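Local coordinates for antiterminator Q protein (PDB 6JNY), which probably acts on RNA polymerase as a transcription antitermination factor, letting it read through terminators during expression of phage genes, at residues N7-L20 with N135-F149. Sequence-based numbering, arbitrary orientation.
Sequences NLTKEQHEWLNGWL and NASLFMIYPVLDSAF
Leu16, at the heart of the contact, lies where helix 10-20 passes almost perpendicularly over helix 135-149, the axes 10.4 Å apart at 82°. Its side chain is a knob in the hole formed by Leu138, Ile141, Leu145 and Tyr142: CD1 reaches Leu145 CD2 at 3.7 Å, while CD2 lies against the Leu138 side chain, 3.7 Å from CG, and close to its backbone carbonyl oxygen. Trp15 is the second knob, seated among Tyr142, Leu145, Asp146 and Phe149. With CG anti to the backbone N (chi1 179°), its indole extends across to helix 135-149, and CE3 meets the edge of the Tyr142 ring, 3.7 Å from CE1. This knobs-into-holes crossing ties the N-terminal helix to the long C-terminal helix 123-155, whose Leu138 and Ile141 also touch helix 78-90. Gln12 lies over one face of Tyr142, its CB 4.2 Å from the ring centroid in a CH-pi contact. The capping box with Thr9 fixes that glutamine, Thr9 N donating to OE1 and Gln12 N to OG1. Further along, Phe149 CZ sits over the centre of the Trp19 ring, although the planes are inclined by 38°. Before the helix, Leu8 CD2 packs 3.5 Å from Tyr142 CB, and Asn135 ND2 donates to Asn7 OD1 at 2.7 Å from above the carbonyl plane.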
ATOM      1  N   ASN A   7      13.530  -5.159   5.008  1.00 31.65           N
ATOM      2  CA  ASN A   7      12.432  -6.034   5.407  1.00 32.74           C
ATOM      3  C   ASN A   7      12.130  -5.925   6.899  1.00 31.70           C
ATOM      4  O   ASN A   7      13.030  -5.818   7.726  1.00 28.67           O
ATOM      5  CB  ASN A   7      12.740  -7.489   5.032  1.00 40.04           C
ATOM      6  CG  ASN A   7      11.956  -7.962   3.818  1.00 42.26           C
ATOM      7  OD1 ASN A   7      10.834  -8.462   3.943  1.00 41.98           O
ATOM      8  ND2 ASN A   7      12.547  -7.812   2.636  1.00 42.34           N
ATOM      9  N   LEU A   8      10.849  -5.936   7.240  1.00 27.89           N
ATOM     10  CA  LEU A   8      10.458  -5.982   8.635  1.00 24.51           C
ATOM     11  C   LEU A   8      10.674  -7.383   9.191  1.00 24.96           C
ATOM     12  O   LEU A   8      10.715  -8.371   8.453  1.00 28.39           O
ATOM     13  CB  LEU A   8       8.977  -5.628   8.778  1.00 22.81           C
ATOM     14  CG  LEU A   8       8.532  -4.242   8.322  1.00 20.28           C
ATOM     15  CD1 LEU A   8       7.013  -4.177   8.382  1.00 21.79           C
ATOM     16  CD2 LEU A   8       9.157  -3.160   9.168  1.00 19.31           C
ATOM     17  N   THR A   9      10.789  -7.465  10.514  1.00 24.22           N
ATOM     18  CA  THR A   9      10.787  -8.777  11.141  1.00 28.54           C
ATOM     19  C   THR A   9       9.414  -9.416  10.984  1.00 23.79           C
ATOM     20  O   THR A   9       8.422  -8.752  10.662  1.00 24.00           O
ATOM     21  CB  THR A   9      11.130  -8.690  12.628  1.00 27.66           C
ATOM     22  OG1 THR A   9      10.026  -8.143  13.361  1.00 24.47           O
ATOM     23  CG2 THR A   9      12.390  -7.850  12.852  1.00 25.11           C
ATOM     24  N   LYS A  10       9.361 -10.724  11.216  1.00 24.89           N
ATOM     25  CA  LYS A  10       8.099 -11.437  11.041  1.00 25.76           C
ATOM     26  C   LYS A  10       7.037 -10.882  11.984  1.00 26.60           C
ATOM     27  O   LYS A  10       5.885 -10.676  11.584  1.00 23.40           O
ATOM     28  CB  LYS A  10       8.336 -12.937  11.251  1.00 27.61           C
ATOM     29  CG  LYS A  10       7.118 -13.843  11.142  1.00 35.11           C
ATOM     30  CD  LYS A  10       7.546 -15.308  11.275  1.00 39.68           C
ATOM     31  CE  LYS A  10       6.381 -16.212  11.658  1.00 45.06           C
ATOM     32  NZ  LYS A  10       6.819 -17.632  11.795  1.00 47.98           N
ATOM     33  N   GLU A  11       7.416 -10.578  13.224  1.00 24.72           N
ATOM     34  CA  GLU A  11       6.456 -10.057  14.190  1.00 26.08           C
ATOM     35  C   GLU A  11       6.021  -8.638  13.837  1.00 22.89           C
ATOM     36  O   GLU A  11       4.837  -8.295  13.972  1.00 22.00           O
ATOM     37  CB  GLU A  11       7.053 -10.112  15.598  1.00 28.82           C
ATOM     38  CG  GLU A  11       6.063  -9.779  16.701  1.00 33.91           C
ATOM     39  CD  GLU A  11       6.632 -10.027  18.084  1.00 40.77           C
ATOM     40  OE1 GLU A  11       7.633 -10.769  18.190  1.00 44.83           O
ATOM     41  OE2 GLU A  11       6.078  -9.481  19.063  1.00 41.78           O
ATOM     42  N   GLN A  12       6.964  -7.794  13.408  1.00 21.79           N
ATOM     43  CA  GLN A  12       6.607  -6.452  12.963  1.00 18.47           C
ATOM     44  C   GLN A  12       5.645  -6.513  11.785  1.00 17.38           C
ATOM     45  O   GLN A  12       4.684  -5.738  11.718  1.00 17.24           O
ATOM     46  CB  GLN A  12       7.867  -5.680  12.567  1.00 18.88           C
ATOM     47  CG  GLN A  12       8.709  -5.224  13.740  1.00 19.33           C
ATOM     48  CD  GLN A  12      10.082  -4.765  13.305  1.00 20.08           C
ATOM     49  OE1 GLN A  12      10.479  -4.939  12.153  1.00 22.68           O
ATOM     50  NE2 GLN A  12      10.821  -4.172  14.240  1.00 25.26           N
ATOM     51  N   HIS A  13       5.886  -7.427  10.848  1.00 17.87           N
ATOM     52  CA  HIS A  13       4.983  -7.580   9.713  1.00 18.27           C
ATOM     53  C   HIS A  13       3.598  -8.016  10.164  1.00 19.21           C
ATOM     54  O   HIS A  13       2.593  -7.470   9.704  1.00 18.77           O
ATOM     55  CB  HIS A  13       5.546  -8.581   8.704  1.00 18.82           C
ATOM     56  CG  HIS A  13       4.633  -8.815   7.544  1.00 23.23           C
ATOM     57  ND1 HIS A  13       3.670  -9.801   7.540  1.00 26.62           N
ATOM     58  CD2 HIS A  13       4.506  -8.161   6.368  1.00 24.97           C
ATOM     59  CE1 HIS A  13       3.005  -9.759   6.399  1.00 24.93           C
ATOM     60  NE2 HIS A  13       3.497  -8.774   5.669  1.00 26.60           N
ATOM     61  N   GLU A  14       3.514  -9.004  11.060  1.00 19.10           N
ATOM     62  CA  GLU A  14       2.197  -9.452  11.511  1.00 19.31           C
ATOM     63  C   GLU A  14       1.425  -8.308  12.163  1.00 17.63           C
ATOM     64  O   GLU A  14       0.225  -8.130  11.916  1.00 19.23           O
ATOM     65  CB  GLU A  14       2.334 -10.618  12.486  1.00 23.51           C
ATOM     66  CG  GLU A  14       2.872 -11.894  11.876  1.00 27.90           C
ATOM     67  CD  GLU A  14       3.239 -12.925  12.931  1.00 33.91           C
ATOM     68  OE1 GLU A  14       2.878 -12.726  14.112  1.00 36.91           O
ATOM     69  OE2 GLU A  14       3.893 -13.932  12.580  1.00 36.92           O
ATOM     70  N   TRP A  15       2.107  -7.514  12.985  1.00 15.81           N
ATOM     71  CA  TRP A  15       1.489  -6.386  13.666  1.00 15.80           C
ATOM     72  C   TRP A  15       1.004  -5.349  12.667  1.00 16.13           C
ATOM     73  O   TRP A  15      -0.160  -4.927  12.705  1.00 15.54           O
ATOM     74  CB  TRP A  15       2.528  -5.776  14.610  1.00 16.81           C
ATOM     75  CG  TRP A  15       2.070  -4.588  15.373  1.00 16.56           C
ATOM     76  CD1 TRP A  15       1.386  -4.585  16.552  1.00 18.69           C
ATOM     77  CD2 TRP A  15       2.261  -3.208  15.017  1.00 15.11           C
ATOM     78  NE1 TRP A  15       1.134  -3.294  16.951  1.00 18.33           N
ATOM     79  CE2 TRP A  15       1.657  -2.428  16.025  1.00 16.67           C
ATOM     80  CE3 TRP A  15       2.866  -2.561  13.938  1.00 16.35           C
ATOM     81  CZ2 TRP A  15       1.665  -1.031  15.997  1.00 18.40           C
ATOM     82  CZ3 TRP A  15       2.881  -1.173  13.911  1.00 16.21           C
ATOM     83  CH2 TRP A  15       2.287  -0.421  14.937  1.00 16.75           C
ATOM     84  N   LEU A  16       1.881  -4.931  11.752  1.00 15.31           N
ATOM     85  CA  LEU A  16       1.507  -3.871  10.822  1.00 14.72           C
ATOM     86  C   LEU A  16       0.466  -4.350   9.823  1.00 15.10           C
ATOM     87  O   LEU A  16      -0.486  -3.624   9.519  1.00 14.56           O
ATOM     88  CB  LEU A  16       2.736  -3.324  10.100  1.00 14.12           C
ATOM     89  CG  LEU A  16       2.425  -2.275   9.025  1.00 14.38           C
ATOM     90  CD1 LEU A  16       1.673  -1.089   9.630  1.00 14.11           C
ATOM     91  CD2 LEU A  16       3.700  -1.826   8.358  1.00 15.79           C
ATOM     92  N   ASN A  17       0.629  -5.563   9.294  1.00 13.96           N
ATOM     93  CA  ASN A  17      -0.362  -6.101   8.370  1.00 14.54           C
ATOM     94  C   ASN A  17      -1.731  -6.158   9.025  1.00 16.39           C
ATOM     95  O   ASN A  17      -2.746  -5.856   8.381  1.00 14.76           O
ATOM     96  CB  ASN A  17       0.062  -7.490   7.904  1.00 15.10           C
ATOM     97  CG  ASN A  17      -0.948  -8.109   6.977  1.00 15.16           C
ATOM     98  OD1 ASN A  17      -1.038  -7.740   5.806  1.00 16.34           O
ATOM     99  ND2 ASN A  17      -1.733  -9.036   7.509  1.00 18.63           N
ATOM    100  N   GLY A  18      -1.786  -6.534  10.301  1.00 16.08           N
ATOM    101  CA  GLY A  18      -3.061  -6.568  10.994  1.00 17.05           C
ATOM    102  C   GLY A  18      -3.710  -5.199  11.046  1.00 16.15           C
ATOM    103  O   GLY A  18      -4.900  -5.047  10.750  1.00 16.58           O
ATOM    104  N   TRP A  19      -2.934  -4.176  11.418  1.00 14.31           N
ATOM    105  CA  TRP A  19      -3.473  -2.817  11.466  1.00 14.54           C
ATOM    106  C   TRP A  19      -3.912  -2.352  10.087  1.00 14.61           C
ATOM    107  O   TRP A  19      -4.956  -1.700   9.950  1.00 14.92           O
ATOM    108  CB  TRP A  19      -2.430  -1.856  12.043  1.00 14.81           C
ATOM    109  CG  TRP A  19      -2.454  -1.778  13.527  1.00 15.06           C
ATOM    110  CD1 TRP A  19      -1.433  -2.101  14.386  1.00 16.44           C
ATOM    111  CD2 TRP A  19      -3.547  -1.348  14.349  1.00 14.98           C
ATOM    112  NE1 TRP A  19      -1.833  -1.902  15.688  1.00 18.10           N
ATOM    113  CE2 TRP A  19      -3.124  -1.441  15.689  1.00 16.89           C
ATOM    114  CE3 TRP A  19      -4.846  -0.901  14.085  1.00 15.54           C
ATOM    115  CZ2 TRP A  19      -3.949  -1.093  16.761  1.00 18.87           C
ATOM    116  CZ3 TRP A  19      -5.658  -0.554  15.151  1.00 17.30           C
ATOM    117  CH2 TRP A  19      -5.205  -0.649  16.467  1.00 18.21           C
ATOM    118  N   LEU A  20      -3.133  -2.669   9.052  1.00 13.62           N
ATOM    119  CA  LEU A  20      -3.493  -2.218   7.712  1.00 12.38           C
ATOM    120  C   LEU A  20      -4.730  -2.934   7.178  1.00 13.69           C
ATOM    121  O   LEU A  20      -5.486  -2.344   6.405  1.00 14.74           O
ATOM    122  CB  LEU A  20      -2.307  -2.324   6.752  1.00 13.64           C
ATOM    123  CG  LEU A  20      -1.146  -1.372   7.080  1.00 11.06           C
ATOM    124  CD1 LEU A  20      -0.012  -1.608   6.111  1.00 13.94           C
ATOM    125  CD2 LEU A  20      -1.606   0.091   7.034  1.00 14.83           C
ATOM    126  N   ASN A 135       6.043  -4.873   0.084  1.00 15.51           N
ATOM    127  CA  ASN A 135       7.019  -5.036   1.151  1.00 18.08           C
ATOM    128  C   ASN A 135       7.709  -3.722   1.461  1.00 17.44           C
ATOM    129  O   ASN A 135       7.861  -3.364   2.627  1.00 15.68           O
ATOM    130  CB  ASN A 135       8.037  -6.106   0.763  1.00 20.69           C
ATOM    131  CG  ASN A 135       9.058  -6.338   1.848  1.00 27.10           C
ATOM    132  OD1 ASN A 135      10.138  -5.738   1.844  1.00 34.33           O
ATOM    133  ND2 ASN A 135       8.717  -7.199   2.798  1.00 32.73           N
ATOM    134  N   ALA A 136       8.098  -2.982   0.430  1.00 15.11           N
ATOM    135  CA  ALA A 136       8.804  -1.726   0.654  1.00 17.59           C
ATOM    136  C   ALA A 136       7.889  -0.711   1.321  1.00 15.82           C
ATOM    137  O   ALA A 136       8.329   0.070   2.177  1.00 17.05           O
ATOM    138  CB  ALA A 136       9.313  -1.194  -0.683  1.00 16.99           C
ATOM    139  N   SER A 137       6.612  -0.708   0.946  1.00 14.19           N
ATOM    140  CA  SER A 137       5.661   0.208   1.570  1.00 15.10           C
ATOM    141  C   SER A 137       5.481  -0.099   3.049  1.00 15.56           C
ATOM    142  O   SER A 137       5.471   0.817   3.876  1.00 15.80           O
ATOM    143  CB  SER A 137       4.314   0.135   0.852  1.00 14.79           C
ATOM    144  OG  SER A 137       4.439   0.461  -0.530  1.00 17.25           O
ATOM    145  N   LEU A 138       5.341  -1.377   3.414  1.00 15.89           N
ATOM    146  CA  LEU A 138       5.199  -1.716   4.826  1.00 15.09           C
ATOM    147  C   LEU A 138       6.446  -1.348   5.606  1.00 16.05           C
ATOM    148  O   LEU A 138       6.358  -0.894   6.748  1.00 15.29           O
ATOM    149  CB  LEU A 138       4.884  -3.201   4.996  1.00 15.98           C
ATOM    150  CG  LEU A 138       3.386  -3.528   5.033  1.00 17.01           C
ATOM    151  CD1 LEU A 138       2.687  -3.249   3.711  1.00 19.88           C
ATOM    152  CD2 LEU A 138       3.197  -4.954   5.484  1.00 20.27           C
ATOM    153  N   PHE A 139       7.613  -1.529   5.001  1.00 15.35           N
ATOM    154  CA  PHE A 139       8.850  -1.133   5.665  1.00 16.03           C
ATOM    155  C   PHE A 139       8.860   0.359   5.976  1.00 16.50           C
ATOM    156  O   PHE A 139       9.303   0.771   7.062  1.00 17.86           O
ATOM    157  CB  PHE A 139      10.037  -1.529   4.787  1.00 16.49           C
ATOM    158  CG  PHE A 139      11.364  -1.263   5.432  1.00 20.58           C
ATOM    159  CD1 PHE A 139      11.913  -2.178   6.307  1.00 20.27           C
ATOM    160  CD2 PHE A 139      12.038  -0.082   5.181  1.00 22.70           C
ATOM    161  CE1 PHE A 139      13.137  -1.926   6.917  1.00 24.91           C
ATOM    162  CE2 PHE A 139      13.255   0.179   5.792  1.00 24.63           C
ATOM    163  CZ  PHE A 139      13.796  -0.745   6.653  1.00 22.36           C
ATOM    164  N   MET A 140       8.399   1.181   5.031  1.00 15.43           N
ATOM    165  CA  MET A 140       8.358   2.629   5.232  1.00 16.46           C
ATOM    166  C   MET A 140       7.310   3.007   6.269  1.00 17.22           C
ATOM    167  O   MET A 140       7.509   3.942   7.063  1.00 18.98           O
ATOM    168  CB  MET A 140       8.035   3.337   3.921  1.00 18.70           C
ATOM    169  CG  MET A 140       9.087   3.232   2.833  1.00 26.39           C
ATOM    170  SD  MET A 140       8.326   3.527   1.215  1.00 38.38           S
ATOM    171  CE  MET A 140       7.857   5.246   1.380  1.00 33.80           C
ATOM    172  N   ILE A 141       6.168   2.322   6.252  1.00 14.57           N
ATOM    173  CA  ILE A 141       5.069   2.691   7.131  1.00 14.74           C
ATOM    174  C   ILE A 141       5.357   2.314   8.583  1.00 14.75           C
ATOM    175  O   ILE A 141       5.014   3.066   9.503  1.00 14.86           O
ATOM    176  CB  ILE A 141       3.753   2.085   6.613  1.00 12.64           C
ATOM    177  CG1 ILE A 141       3.330   2.774   5.322  1.00 13.61           C
ATOM    178  CG2 ILE A 141       2.660   2.241   7.647  1.00 13.61           C
ATOM    179  CD1 ILE A 141       2.289   1.966   4.546  1.00 13.23           C
ATOM    180  N   TYR A 142       5.984   1.165   8.824  1.00 15.19           N
ATOM    181  CA  TYR A 142       6.100   0.596  10.165  1.00 15.86           C
ATOM    182  C   TYR A 142       6.633   1.567  11.228  1.00 16.35           C
ATOM    183  O   TYR A 142       5.964   1.765  12.252  1.00 15.53           O
ATOM    184  CB  TYR A 142       6.929  -0.704  10.172  1.00 18.11           C
ATOM    185  CG  TYR A 142       7.224  -1.162  11.582  1.00 17.88           C
ATOM    186  CD1 TYR A 142       6.270  -1.851  12.314  1.00 19.57           C
ATOM    187  CD2 TYR A 142       8.419  -0.827  12.213  1.00 19.58           C
ATOM    188  CE1 TYR A 142       6.495  -2.239  13.618  1.00 21.06           C
ATOM    189  CE2 TYR A 142       8.652  -1.204  13.523  1.00 19.77           C
ATOM    190  CZ  TYR A 142       7.689  -1.917  14.217  1.00 23.03           C
ATOM    191  OH  TYR A 142       7.921  -2.302  15.525  1.00 27.23           O
ATOM    192  N   PRO A 143       7.819   2.168  11.068  1.00 16.92           N
ATOM    193  CA  PRO A 143       8.314   3.030  12.158  1.00 17.43           C
ATOM    194  C   PRO A 143       7.438   4.234  12.391  1.00 17.93           C
ATOM    195  O   PRO A 143       7.332   4.706  13.531  1.00 17.98           O
ATOM    196  CB  PRO A 143       9.707   3.445  11.682  1.00 19.50           C
ATOM    197  CG  PRO A 143       9.631   3.371  10.193  1.00 20.72           C
ATOM    198  CD  PRO A 143       8.718   2.204   9.897  1.00 19.02           C
ATOM    199  N   VAL A 144       6.797   4.743  11.345  1.00 16.12           N
ATOM    200  CA  VAL A 144       5.945   5.914  11.492  1.00 16.51           C
ATOM    201  C   VAL A 144       4.666   5.562  12.227  1.00 16.95           C
ATOM    202  O   VAL A 144       4.168   6.349  13.039  1.00 16.89           O
ATOM    203  CB  VAL A 144       5.669   6.558  10.124  1.00 18.02           C
ATOM    204  CG1 VAL A 144       4.900   7.857  10.290  1.00 19.50           C
ATOM    205  CG2 VAL A 144       6.980   6.804   9.394  1.00 20.33           C
ATOM    206  N   LEU A 145       4.081   4.398  11.932  1.00 16.33           N
ATOM    207  CA  LEU A 145       2.864   4.013  12.635  1.00 15.85           C
ATOM    208  C   LEU A 145       3.166   3.625  14.071  1.00 15.84           C
ATOM    209  O   LEU A 145       2.401   3.961  14.982  1.00 16.73           O
ATOM    210  CB  LEU A 145       2.167   2.858  11.913  1.00 16.13           C
ATOM    211  CG  LEU A 145       0.794   2.533  12.534  1.00 14.63           C
ATOM    212  CD1 LEU A 145      -0.134   3.735  12.460  1.00 16.00           C
ATOM    213  CD2 LEU A 145       0.123   1.302  11.913  1.00 16.86           C
ATOM    214  N   ASP A 146       4.263   2.899  14.291  1.00 16.92           N
ATOM    215  CA  ASP A 146       4.653   2.566  15.656  1.00 17.22           C
ATOM    216  C   ASP A 146       4.855   3.830  16.477  1.00 18.52           C
ATOM    217  O   ASP A 146       4.382   3.922  17.612  1.00 20.03           O
ATOM    218  CB  ASP A 146       5.934   1.728  15.661  1.00 20.48           C
ATOM    219  CG  ASP A 146       6.350   1.303  17.055  1.00 24.43           C
ATOM    220  OD1 ASP A 146       5.504   0.796  17.816  1.00 27.70           O
ATOM    221  OD2 ASP A 146       7.537   1.472  17.385  1.00 30.30           O
ATOM    222  N   SER A 147       5.529   4.828  15.900  1.00 17.55           N
ATOM    223  CA  SER A 147       5.746   6.062  16.644  1.00 19.19           C
ATOM    224  C   SER A 147       4.458   6.859  16.774  1.00 20.87           C
ATOM    225  O   SER A 147       4.286   7.594  17.756  1.00 19.18           O
ATOM    226  CB  SER A 147       6.841   6.893  15.978  1.00 18.79           C
ATOM    227  OG  SER A 147       6.333   7.590  14.868  1.00 25.78           O
ATOM    228  N   ALA A 148       3.533   6.719  15.823  1.00 17.60           N
ATOM    229  CA  ALA A 148       2.277   7.460  15.925  1.00 18.18           C
ATOM    230  C   ALA A 148       1.450   6.976  17.105  1.00 19.41           C
ATOM    231  O   ALA A 148       0.872   7.785  17.840  1.00 19.15           O
ATOM    232  CB  ALA A 148       1.463   7.359  14.635  1.00 17.90           C
ATOM    233  N   PHE A 149       1.354   5.659  17.289  1.00 17.23           N
ATOM    234  CA  PHE A 149       0.633   5.133  18.443  1.00 19.59           C
ATOM    235  C   PHE A 149       1.340   5.504  19.742  1.00 19.75           C
ATOM    236  O   PHE A 149       0.688   5.847  20.736  1.00 20.20           O
ATOM    237  CB  PHE A 149       0.521   3.613  18.333  1.00 19.02           C
ATOM    238  CG  PHE A 149      -0.570   3.130  17.412  1.00 17.91           C
ATOM    239  CD1 PHE A 149      -1.868   3.589  17.528  1.00 23.26           C
ATOM    240  CD2 PHE A 149      -0.277   2.189  16.440  1.00 18.52           C
ATOM    241  CE1 PHE A 149      -2.859   3.115  16.684  1.00 19.52           C
ATOM    242  CE2 PHE A 149      -1.259   1.711  15.604  1.00 19.24           C
ATOM    243  CZ  PHE A 149      -2.542   2.175  15.716  1.00 18.12           C
TER
HETATM  244  O   HOH W   1       8.501  -5.157   4.892  1.00 28.27           O